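Local coordinates for dual specificity protein phosphatase 14 (Homo sapiens, PDB 2WGP) that removes phosphate from tyrosine, serine and threonine residues of proteins, inactivating the MAP kinases ERK, JNK and p38, at residues 32-38 with 105-111. Sequence-based numbering, arbitrary orientation.
With PO4 (phosphate ion), chain C.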
loop_
_atom_site.group_PDB
_atom_site.type_symbol
_atom_site.label_atom_id
_atom_site.label_comp_id
_atom_site.label_asym_id
_atom_site.label_seq_id
_atom_site.Cartn_x
_atom_site.Cartn_y
_atom_site.Cartn_z
ATOM N N SER A 32 -25.401 32.758 9.276
ATOM C CA SER A 32 -26.172 31.966 8.334
ATOM C C SER A 32 -25.682 30.521 8.186
ATOM O O SER A 32 -26.047 29.846 7.219
ATOM C CB SER A 32 -26.106 32.656 6.977
ATOM O OG SER A 32 -24.808 32.501 6.444
ATOM N N LEU A 33 -24.862 30.056 9.133
ATOM C CA LEU A 33 -24.270 28.714 9.030
ATOM C C LEU A 33 -24.222 28.049 10.382
ATOM O O LEU A 33 -23.656 28.598 11.350
ATOM C CB LEU A 33 -22.857 28.742 8.401
ATOM C CG LEU A 33 -22.081 27.416 8.291
ATOM C CD1 LEU A 33 -22.767 26.456 7.329
ATOM C CD2 LEU A 33 -20.624 27.627 7.875
ATOM N N PHE A 34 -24.799 26.847 10.421
ATOM C CA PHE A 34 -24.756 26.010 11.593
ATOM C C PHE A 34 -24.183 24.650 11.213
ATOM O O PHE A 34 -24.342 24.179 10.071
ATOM C CB PHE A 34 -26.152 25.832 12.175
ATOM C CG PHE A 34 -26.795 27.125 12.598
ATOM C CD1 PHE A 34 -26.815 27.497 13.952
ATOM C CD2 PHE A 34 -27.385 27.969 11.658
ATOM C CE1 PHE A 34 -27.416 28.695 14.350
ATOM C CE2 PHE A 34 -27.963 29.174 12.057
ATOM C CZ PHE A 34 -27.970 29.529 13.403
ATOM N N LEU A 35 -23.545 24.012 12.187
ATOM C CA LEU A 35 -22.978 22.677 12.043
ATOM C C LEU A 35 -23.635 21.756 13.074
ATOM O O LEU A 35 -23.860 22.155 14.232
ATOM C CB LEU A 35 -21.477 22.760 12.309
ATOM C CG LEU A 35 -20.572 21.546 12.415
ATOM C CD1 LEU A 35 -19.138 21.976 12.585
ATOM C CD2 LEU A 35 -20.989 20.602 13.542
ATOM N N GLY A 36 -23.929 20.520 12.679
ATOM C CA GLY A 36 -24.565 19.603 13.598
ATOM C C GLY A 36 -24.399 18.115 13.349
ATOM O O GLY A 36 -23.892 17.676 12.311
ATOM N N ARG A 37 -24.841 17.367 14.358
ATOM C CA ARG A 37 -25.137 15.944 14.270
ATOM C C ARG A 37 -26.426 15.695 13.545
ATOM O O ARG A 37 -27.345 16.525 13.580
ATOM C CB ARG A 37 -25.341 15.372 15.680
ATOM C CG ARG A 37 -24.132 15.366 16.495
ATOM C CD ARG A 37 -24.208 14.407 17.675
ATOM N NE ARG A 37 -24.709 15.046 18.894
ATOM C CZ ARG A 37 -25.875 14.789 19.492
ATOM N NH1 ARG A 37 -26.724 13.906 19.015
ATOM N NH2 ARG A 37 -26.195 15.431 20.605
ATOM N N GLY A 38 -26.541 14.506 12.953
ATOM C CA GLY A 38 -27.732 14.166 12.151
ATOM C C GLY A 38 -29.003 14.179 12.979
ATOM O O GLY A 38 -30.048 14.566 12.490
ATOM N N ALA A 105 -30.507 30.558 6.051
ATOM C CA ALA A 105 -29.412 29.980 6.820
ATOM C C ALA A 105 -29.322 28.480 6.557
ATOM O O ALA A 105 -30.312 27.821 6.257
ATOM C CB ALA A 105 -29.593 30.273 8.314
ATOM N N THR A 106 -28.102 27.969 6.643
ATOM C CA THR A 106 -27.818 26.589 6.311
ATOM C C THR A 106 -27.326 25.812 7.530
ATOM O O THR A 106 -26.485 26.288 8.293
ATOM C CB THR A 106 -26.770 26.513 5.153
ATOM O OG1 THR A 106 -27.269 27.222 3.996
ATOM C CG2 THR A 106 -26.475 25.071 4.782
ATOM N N LEU A 107 -27.856 24.598 7.692
ATOM C CA LEU A 107 -27.273 23.615 8.566
ATOM C C LEU A 107 -26.509 22.597 7.742
ATOM O O LEU A 107 -27.069 21.948 6.845
ATOM C CB LEU A 107 -28.324 22.908 9.390
ATOM C CG LEU A 107 -27.834 21.693 10.183
ATOM C CD1 LEU A 107 -26.953 22.113 11.398
ATOM C CD2 LEU A 107 -29.069 20.879 10.619
ATOM N N VAL A 108 -25.221 22.474 8.024
ATOM C CA VAL A 108 -24.422 21.404 7.445
ATOM C C VAL A 108 -24.285 20.370 8.546
ATOM O O VAL A 108 -23.699 20.663 9.616
ATOM C CB VAL A 108 -23.030 21.846 6.939
ATOM C CG1 VAL A 108 -22.308 20.633 6.304
ATOM C CG2 VAL A 108 -23.127 23.067 5.935
ATOM N N HIS A 109 -24.851 19.183 8.303
ATOM C CA HIS A 109 -24.806 18.102 9.291
ATOM C C HIS A 109 -24.145 16.861 8.722
ATOM O O HIS A 109 -24.116 16.641 7.494
ATOM C CB HIS A 109 -26.191 17.770 9.902
ATOM C CG HIS A 109 -27.051 16.844 9.083
ATOM N ND1 HIS A 109 -26.881 15.469 9.070
ATOM C CD2 HIS A 109 -28.124 17.099 8.294
ATOM C CE1 HIS A 109 -27.797 14.930 8.281
ATOM N NE2 HIS A 109 -28.562 15.894 7.799
ATOM N N CYS A 110 -23.607 16.053 9.619
ATOM C CA CYS A 110 -23.154 14.707 9.269
ATOM C C CYS A 110 -23.796 13.761 10.289
ATOM O O CYS A 110 -24.971 13.946 10.624
ATOM C CB CYS A 110 -21.626 14.669 9.218
ATOM S SG CYS A 110 -20.757 15.440 10.592
ATOM N N ALA A 111 -23.067 12.760 10.789
ATOM C CA ALA A 111 -23.584 11.837 11.801
ATOM C C ALA A 111 -23.194 12.353 13.187
ATOM O O ALA A 111 -24.046 12.727 13.980
ATOM C CB ALA A 111 -23.035 10.406 11.582
HETATM P P PO4 C . -18.725 12.318 11.034
HETATM O O1 PO4 C . -18.243 12.662 9.653
HETATM O O2 PO4 C . -20.115 11.758 11.145
HETATM O O3 PO4 C . -18.726 13.582 11.891
HETATM O O4 PO4 C . -17.758 11.342 11.705
HETATM O O HOH W 1 -26.408 29.857 4.450
#
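Strands 33-36 and 106-109 pair in parallel, their axes 4.6 Å apart at closest approach, through five backbone hydrogen bonds running from T106 N to S32 O at one end to C110 N to G36 O at the other. F34 gives its N to T106 O and receives V108 N on its own O. Past the strands, G38 N bonds A111 O from above that carbonyl's plane. L33, L35, T106 and V108 project from one face of the sheet. There L33 CD1 lies 3.7 Å from V108 CG2, two branched aliphatic side chains suited to this buried face, where both also touch I96 of helix 89-101. On the other face, with CG of L107 anti to its backbone N (chi1 171°) and chi2 at 72°, CD1 comes to 3.7 Å from G36 N; a CB at G36 would press on this methyl, so glycine suits the site. F34 stands beside it, CB 3.9 Å from L107 CD1, its ring edge near A105 CB. A water joins S32 O to T106 OG1. H109 ND1 donates an almost straight bond of 2.9 Å to C110 O, which lies in the imidazole plane, while the H109 ring reaches G38 CA obliquely. An alanine in place of H109 would probably leave C110 O without this donor and the turn into the phosphate-binding loop less firmly fixed. C110, the nucleophile that becomes the phosphocysteine intermediate, has SG 3.0 Å from phosphate O3, and A111 N bonds O2 of that ion; backbone N atoms of A112, V114 and S115 and R116 NE complete the cradle of the protein-tyrosine phosphatase signature loop. Strand 106-109 is central in the sheet, between 33-36 and 54-57; strand 26-28 borders 33-36 beyond. Helix 89-101 packs on L33, T106 and V108, and helix 116-129, which follows the phosphate loop, meets L33, L35 and C110.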